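Local coordinates for protein transcriptional regulator, LRP/AsnC family (Neisseria meningitidis, PDB 2P5V) that probably binds specific DNA sequences through a winged helix-turn-helix domain to regulate transcription, and carries calcium ions between the subunits of its octameric assembly, at residues 68-80 with 130-144. Residues are numbered along the deposited sequence; the frame is centred on the assembly and turned at random.
Sequences LGLQAFIRVSIRK and LLSHHGVQDAQSSFV. With CA (calcium ion), chain I.
Strands 70-78 and 136-144 pair antiparallel from Ala72-Phe143 to Ile78-Val136, joining the first and last strands of the four-stranded sheet in the Lrp/AsnC ligand-binding domain, an alpha-beta fold of the dimeric alpha-beta barrel clan. Hydrogen-bonded pairs alternate with non-hydrogen-bonded ones; Ser142 N reaches Phe73 O at 3.0 Å. The pattern ends in a classic beta bulge, where Ser77 O accepts from both Gln137 N (2.9 Å) and Asp138 N (3.3 Å). Beyond it, Arg79 N bonds Gly135 O at 2.7 Å, and the Arg79 chain, bent at chi3 (-79°), brings NH1 back to Val136 O in a weak bond at the guanidinium edge.

The face bearing Ala72, Ile74 and Val76 is largely apolar, with Ser141 the polar exception among the paired residues, as suits strands backed by helices 84-94 and 119-130. Leu70 CD2 presses obliquely on the Phe143 ring at CD1 (3.3 Å), and the short Ala72 rests its CB against CD1 and CE1 of that ring, which also meets Phe122 edge-to-face. Ile74 CG2 touches both Leu130 CD2 and Ser141 OG, while Val76 and Val136 cross at about a right angle through their CG1 methyls (3.9 Å).

On the other face, Val144 CG2 meets the Phe73 ring in plane at its edge, and Phe73 also meets Phe102 of a second subunit. Arg75, Gln140 and Ser142 are partly exposed here, so long polar chains suit: Arg75 CB lies alongside Gln140 CG, while a water links Arg75 NH2 to Ser142 OG.

Asp138 OD2 binds calcium at 2.6 Å with Asp109 OD1 and the backbone O of Glu107, both of a third subunit, while its OD1 accepts from Ala139 N. The chemistry thus divides the labour: apolar side chains bind the sheet to its helices, and a carboxylate in the bulge ties the last strand to a neighbour through the metal.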
loop_
_atom_site.group_PDB
_atom_site.type_symbol
_atom_site.label_atom_id
_atom_site.label_comp_id
_atom_site.label_asym_id
_atom_site.label_seq_id
_atom_site.Cartn_x
_atom_site.Cartn_y
_atom_site.Cartn_z
ATOM N N LEU G 68 -6.477 -32.045 -2.409
ATOM C CA LEU G 68 -5.896 -30.724 -2.644
ATOM C C LEU G 68 -6.752 -29.642 -1.980
ATOM O O LEU G 68 -7.453 -28.880 -2.646
ATOM C CB LEU G 68 -5.723 -30.454 -4.140
ATOM C CG LEU G 68 -4.634 -31.248 -4.853
ATOM C CD1 LEU G 68 -4.807 -31.101 -6.365
ATOM C CD2 LEU G 68 -3.230 -30.814 -4.401
ATOM N N GLY G 69 -6.667 -29.577 -0.657
ATOM C CA GLY G 69 -7.445 -28.623 0.122
ATOM C C GLY G 69 -7.021 -27.165 0.027
ATOM O O GLY G 69 -7.804 -26.293 0.343
ATOM N N LEU G 70 -5.788 -26.899 -0.404
ATOM C CA LEU G 70 -5.228 -25.542 -0.414
ATOM C C LEU G 70 -5.158 -24.998 -1.843
ATOM O O LEU G 70 -4.388 -25.494 -2.658
ATOM C CB LEU G 70 -3.814 -25.542 0.199
ATOM C CG LEU G 70 -3.384 -24.504 1.247
ATOM C CD1 LEU G 70 -1.882 -24.157 1.102
ATOM C CD2 LEU G 70 -4.237 -23.250 1.200
ATOM N N GLN G 71 -5.973 -23.989 -2.139
ATOM C CA GLN G 71 -5.920 -23.280 -3.412
ATOM C C GLN G 71 -5.350 -21.890 -3.178
ATOM O O GLN G 71 -5.927 -21.094 -2.437
ATOM C CB GLN G 71 -7.304 -23.172 -4.036
ATOM C CG GLN G 71 -7.292 -22.421 -5.372
ATOM C CD GLN G 71 -8.593 -22.534 -6.126
ATOM O OE1 GLN G 71 -9.634 -22.898 -5.565
ATOM N NE2 GLN G 71 -8.547 -22.212 -7.403
ATOM N N ALA G 72 -4.220 -21.610 -3.822
ATOM C CA ALA G 72 -3.480 -20.362 -3.628
ATOM C C ALA G 72 -3.526 -19.473 -4.864
ATOM O O ALA G 72 -3.429 -19.955 -5.998
ATOM C CB ALA G 72 -2.028 -20.670 -3.265
ATOM N N PHE G 73 -3.697 -18.172 -4.631
ATOM C CA PHE G 73 -3.422 -17.156 -5.637
ATOM C C PHE G 73 -2.113 -16.478 -5.252
ATOM O O PHE G 73 -2.030 -15.832 -4.211
ATOM C CB PHE G 73 -4.558 -16.152 -5.689
ATOM C CG PHE G 73 -5.787 -16.688 -6.348
ATOM C CD1 PHE G 73 -5.987 -16.509 -7.705
ATOM C CD2 PHE G 73 -6.722 -17.408 -5.624
ATOM C CE1 PHE G 73 -7.120 -17.015 -8.327
ATOM C CE2 PHE G 73 -7.856 -17.914 -6.239
ATOM C CZ PHE G 73 -8.056 -17.714 -7.586
ATOM N N ILE G 74 -1.078 -16.664 -6.065
ATOM C CA ILE G 74 0.259 -16.158 -5.734
ATOM C C ILE G 74 0.600 -14.964 -6.616
ATOM O O ILE G 74 0.513 -15.036 -7.842
ATOM C CB ILE G 74 1.346 -17.237 -5.890
ATOM C CG1 ILE G 74 0.940 -18.516 -5.145
ATOM C CG2 ILE G 74 2.691 -16.720 -5.382
ATOM C CD1 ILE G 74 1.789 -19.736 -5.477
ATOM N N ARG G 75 0.952 -13.857 -5.965
ATOM C CA ARG G 75 1.358 -12.640 -6.639
ATOM C C ARG G 75 2.884 -12.558 -6.662
ATOM O O ARG G 75 3.526 -12.409 -5.613
ATOM C CB ARG G 75 0.797 -11.429 -5.909
ATOM C CG ARG G 75 -0.722 -11.355 -5.806
ATOM C CD ARG G 75 -1.089 -10.024 -5.160
ATOM N NE ARG G 75 -2.492 -9.860 -4.790
ATOM C CZ ARG G 75 -2.996 -8.749 -4.226
ATOM N NH1 ARG G 75 -2.222 -7.689 -3.988
ATOM N NH2 ARG G 75 -4.287 -8.682 -3.896
ATOM N N VAL G 76 3.449 -12.643 -7.865
ATOM C CA VAL G 76 4.898 -12.685 -8.061
ATOM C C VAL G 76 5.423 -11.398 -8.694
ATOM O O VAL G 76 4.855 -10.879 -9.669
ATOM C CB VAL G 76 5.324 -13.913 -8.931
ATOM C CG1 VAL G 76 6.853 -13.976 -9.087
ATOM C CG2 VAL G 76 4.802 -15.202 -8.304
ATOM N N SER G 77 6.507 -10.899 -8.110
ATOM C CA SER G 77 7.230 -9.760 -8.616
ATOM C C SER G 77 8.456 -10.321 -9.270
ATOM O O SER G 77 9.235 -11.061 -8.656
ATOM C CB SER G 77 7.648 -8.792 -7.496
ATOM O OG SER G 77 6.526 -8.385 -6.742
ATOM N N ILE G 78 8.618 -9.953 -10.524
ATOM C CA ILE G 78 9.708 -10.417 -11.325
ATOM C C ILE G 78 10.921 -9.537 -11.027
ATOM O O ILE G 78 10.783 -8.368 -10.651
ATOM C CB ILE G 78 9.297 -10.385 -12.828
ATOM C CG1 ILE G 78 10.022 -11.477 -13.617
ATOM C CG2 ILE G 78 9.485 -8.981 -13.433
ATOM C CD1 ILE G 78 9.621 -12.870 -13.202
ATOM N N ARG G 79 12.110 -10.107 -11.160
ATOM C CA ARG G 79 13.328 -9.319 -11.060
ATOM C C ARG G 79 13.602 -8.645 -12.393
ATOM O O ARG G 79 13.391 -9.239 -13.447
ATOM C CB ARG G 79 14.502 -10.199 -10.652
ATOM C CG ARG G 79 15.876 -9.714 -11.106
ATOM C CD ARG G 79 16.973 -10.714 -10.760
ATOM N NE ARG G 79 17.350 -10.610 -9.355
ATOM C CZ ARG G 79 16.720 -11.201 -8.343
ATOM N NH1 ARG G 79 15.658 -11.980 -8.540
ATOM N NH2 ARG G 79 17.164 -11.008 -7.112
ATOM N N LYS G 80 14.060 -7.399 -12.331
ATOM C CA LYS G 80 14.418 -6.623 -13.513
ATOM C C LYS G 80 15.822 -7.034 -13.909
ATOM O O LYS G 80 16.811 -6.483 -13.419
ATOM C CB LYS G 80 14.351 -5.116 -13.209
ATOM C CG LYS G 80 14.980 -4.170 -14.252
ATOM C CD LYS G 80 14.318 -4.244 -15.616
ATOM C CE LYS G 80 14.915 -3.194 -16.554
ATOM N NZ LYS G 80 14.090 -2.985 -17.781
ATOM N N LEU G 130 9.742 -21.589 -5.772
ATOM C CA LEU G 130 9.391 -20.271 -6.276
ATOM C C LEU G 130 10.446 -19.209 -5.955
ATOM O O LEU G 130 10.976 -18.570 -6.858
ATOM C CB LEU G 130 8.050 -19.843 -5.703
ATOM C CG LEU G 130 7.459 -18.548 -6.257
ATOM C CD1 LEU G 130 7.382 -18.595 -7.781
ATOM C CD2 LEU G 130 6.099 -18.347 -5.642
ATOM N N LEU G 131 10.746 -19.037 -4.668
ATOM C CA LEU G 131 11.547 -17.905 -4.210
ATOM C C LEU G 131 13.009 -18.076 -4.566
ATOM O O LEU G 131 13.723 -17.090 -4.713
ATOM C CB LEU G 131 11.388 -17.700 -2.702
ATOM C CG LEU G 131 9.986 -17.250 -2.280
ATOM C CD1 LEU G 131 9.846 -17.190 -0.770
ATOM C CD2 LEU G 131 9.648 -15.901 -2.894
ATOM N N SER G 132 13.429 -19.332 -4.714
ATOM C CA SER G 132 14.792 -19.684 -5.091
ATOM C C SER G 132 15.094 -19.388 -6.565
ATOM O O SER G 132 16.263 -19.342 -6.963
ATOM C CB SER G 132 15.026 -21.171 -4.823
ATOM O OG SER G 132 14.121 -21.960 -5.577
ATOM N N HIS G 133 14.046 -19.198 -7.361
ATOM C CA HIS G 133 14.178 -18.946 -8.788
ATOM C C HIS G 133 14.828 -17.582 -9.014
ATOM O O HIS G 133 14.375 -16.569 -8.474
ATOM C CB HIS G 133 12.802 -19.011 -9.466
ATOM C CG HIS G 133 12.859 -19.113 -10.964
ATOM N ND1 HIS G 133 13.348 -18.102 -11.762
ATOM C CD2 HIS G 133 12.458 -20.094 -11.809
ATOM C CE1 HIS G 133 13.256 -18.457 -13.030
ATOM N NE2 HIS G 133 12.719 -19.662 -13.087
ATOM N N HIS G 134 15.891 -17.575 -9.817
ATOM C CA HIS G 134 16.699 -16.368 -10.086
ATOM C C HIS G 134 15.901 -15.210 -10.682
ATOM O O HIS G 134 16.281 -14.064 -10.536
ATOM C CB HIS G 134 17.869 -16.706 -11.020
ATOM C CG HIS G 134 17.452 -17.266 -12.350
ATOM N ND1 HIS G 134 17.304 -18.620 -12.578
ATOM C CD2 HIS G 134 17.160 -16.654 -13.525
ATOM C CE1 HIS G 134 16.942 -18.817 -13.834
ATOM N NE2 HIS G 134 16.848 -17.641 -14.430
ATOM N N GLY G 135 14.810 -15.529 -11.371
ATOM C CA GLY G 135 13.916 -14.525 -11.941
ATOM C C GLY G 135 12.947 -13.890 -10.962
ATOM O O GLY G 135 12.375 -12.841 -11.271
ATOM N N VAL G 136 12.772 -14.502 -9.787
ATOM C CA VAL G 136 11.754 -14.073 -8.828
ATOM C C VAL G 136 12.334 -13.161 -7.750
ATOM O O VAL G 136 13.200 -13.566 -6.985
ATOM C CB VAL G 136 11.043 -15.291 -8.161
ATOM C CG1 VAL G 136 10.072 -14.835 -7.064
ATOM C CG2 VAL G 136 10.309 -16.120 -9.217
ATOM N N GLN G 137 11.830 -11.930 -7.698
ATOM C CA GLN G 137 12.228 -10.935 -6.707
ATOM C C GLN G 137 11.462 -11.144 -5.410
ATOM O O GLN G 137 12.037 -11.059 -4.330
ATOM C CB GLN G 137 11.915 -9.549 -7.247
ATOM C CG GLN G 137 12.315 -8.381 -6.379
ATOM C CD GLN G 137 11.624 -7.104 -6.839
ATOM O OE1 GLN G 137 12.084 -6.435 -7.771
ATOM N NE2 GLN G 137 10.495 -6.771 -6.200
ATOM N N ASP G 138 10.154 -11.381 -5.522
ATOM C CA ASP G 138 9.308 -11.615 -4.347
ATOM C C ASP G 138 7.973 -12.256 -4.722
ATOM O O ASP G 138 7.571 -12.231 -5.884
ATOM C CB ASP G 138 9.051 -10.302 -3.590
ATOM C CG ASP G 138 9.137 -10.474 -2.072
ATOM O OD1 ASP G 138 8.808 -11.571 -1.555
ATOM O OD2 ASP G 138 9.546 -9.506 -1.392
ATOM N N ALA G 139 7.302 -12.824 -3.721
ATOM C CA ALA G 139 5.983 -13.423 -3.885
ATOM C C ALA G 139 5.153 -13.214 -2.624
ATOM O O ALA G 139 5.682 -13.134 -1.530
ATOM C CB ALA G 139 6.096 -14.904 -4.208
ATOM N N GLN G 140 3.845 -13.083 -2.792
ATOM C CA GLN G 140 2.937 -13.004 -1.654
ATOM C C GLN G 140 1.626 -13.621 -2.084
ATOM O O GLN G 140 1.220 -13.455 -3.227
ATOM C CB GLN G 140 2.740 -11.560 -1.197
ATOM C CG GLN G 140 2.179 -10.627 -2.252
ATOM C CD GLN G 140 1.959 -9.239 -1.709
ATOM O OE1 GLN G 140 2.867 -8.406 -1.699
ATOM N NE2 GLN G 140 0.751 -8.984 -1.246
ATOM N N SER G 141 0.970 -14.312 -1.160
ATOM C CA SER G 141 -0.074 -15.243 -1.507
ATOM C C SER G 141 -1.317 -15.080 -0.660
ATOM O O SER G 141 -1.246 -14.720 0.527
ATOM C CB SER G 141 0.437 -16.671 -1.354
ATOM O OG SER G 141 1.561 -16.881 -2.184
ATOM N N SER G 142 -2.448 -15.352 -1.304
ATOM C CA SER G 142 -3.747 -15.447 -0.655
ATOM C C SER G 142 -4.321 -16.810 -0.972
ATOM O O SER G 142 -3.889 -17.478 -1.914
ATOM C CB SER G 142 -4.682 -14.374 -1.170
ATOM O OG SER G 142 -4.173 -13.085 -0.883
ATOM N N PHE G 143 -5.310 -17.216 -0.185
ATOM C CA PHE G 143 -5.839 -18.553 -0.278
ATOM C C PHE G 143 -7.355 -18.513 -0.258
ATOM O O PHE G 143 -7.961 -17.637 0.355
ATOM C CB PHE G 143 -5.308 -19.412 0.882
ATOM C CG PHE G 143 -3.807 -19.412 0.997
ATOM C CD1 PHE G 143 -3.034 -20.332 0.290
ATOM C CD2 PHE G 143 -3.164 -18.480 1.799
ATOM C CE1 PHE G 143 -1.645 -20.321 0.380
ATOM C CE2 PHE G 143 -1.780 -18.447 1.884
ATOM C CZ PHE G 143 -1.016 -19.382 1.182
ATOM N N VAL G 144 -7.962 -19.484 -0.916
ATOM C CA VAL G 144 -9.407 -19.518 -1.034
ATOM C C VAL G 144 -10.055 -19.942 0.281
ATOM O O VAL G 144 -9.779 -21.032 0.801
ATOM C CB VAL G 144 -9.855 -20.461 -2.143
ATOM C CG1 VAL G 144 -11.406 -20.428 -2.275
ATOM C CG2 VAL G 144 -9.168 -20.076 -3.430
HETATM CA CA CA I . 7.913 -9.580 0.693
HETATM O O HOH W 1 -8.144 -22.994 -0.049
HETATM O O HOH W 2 -5.606 -11.494 -2.807
#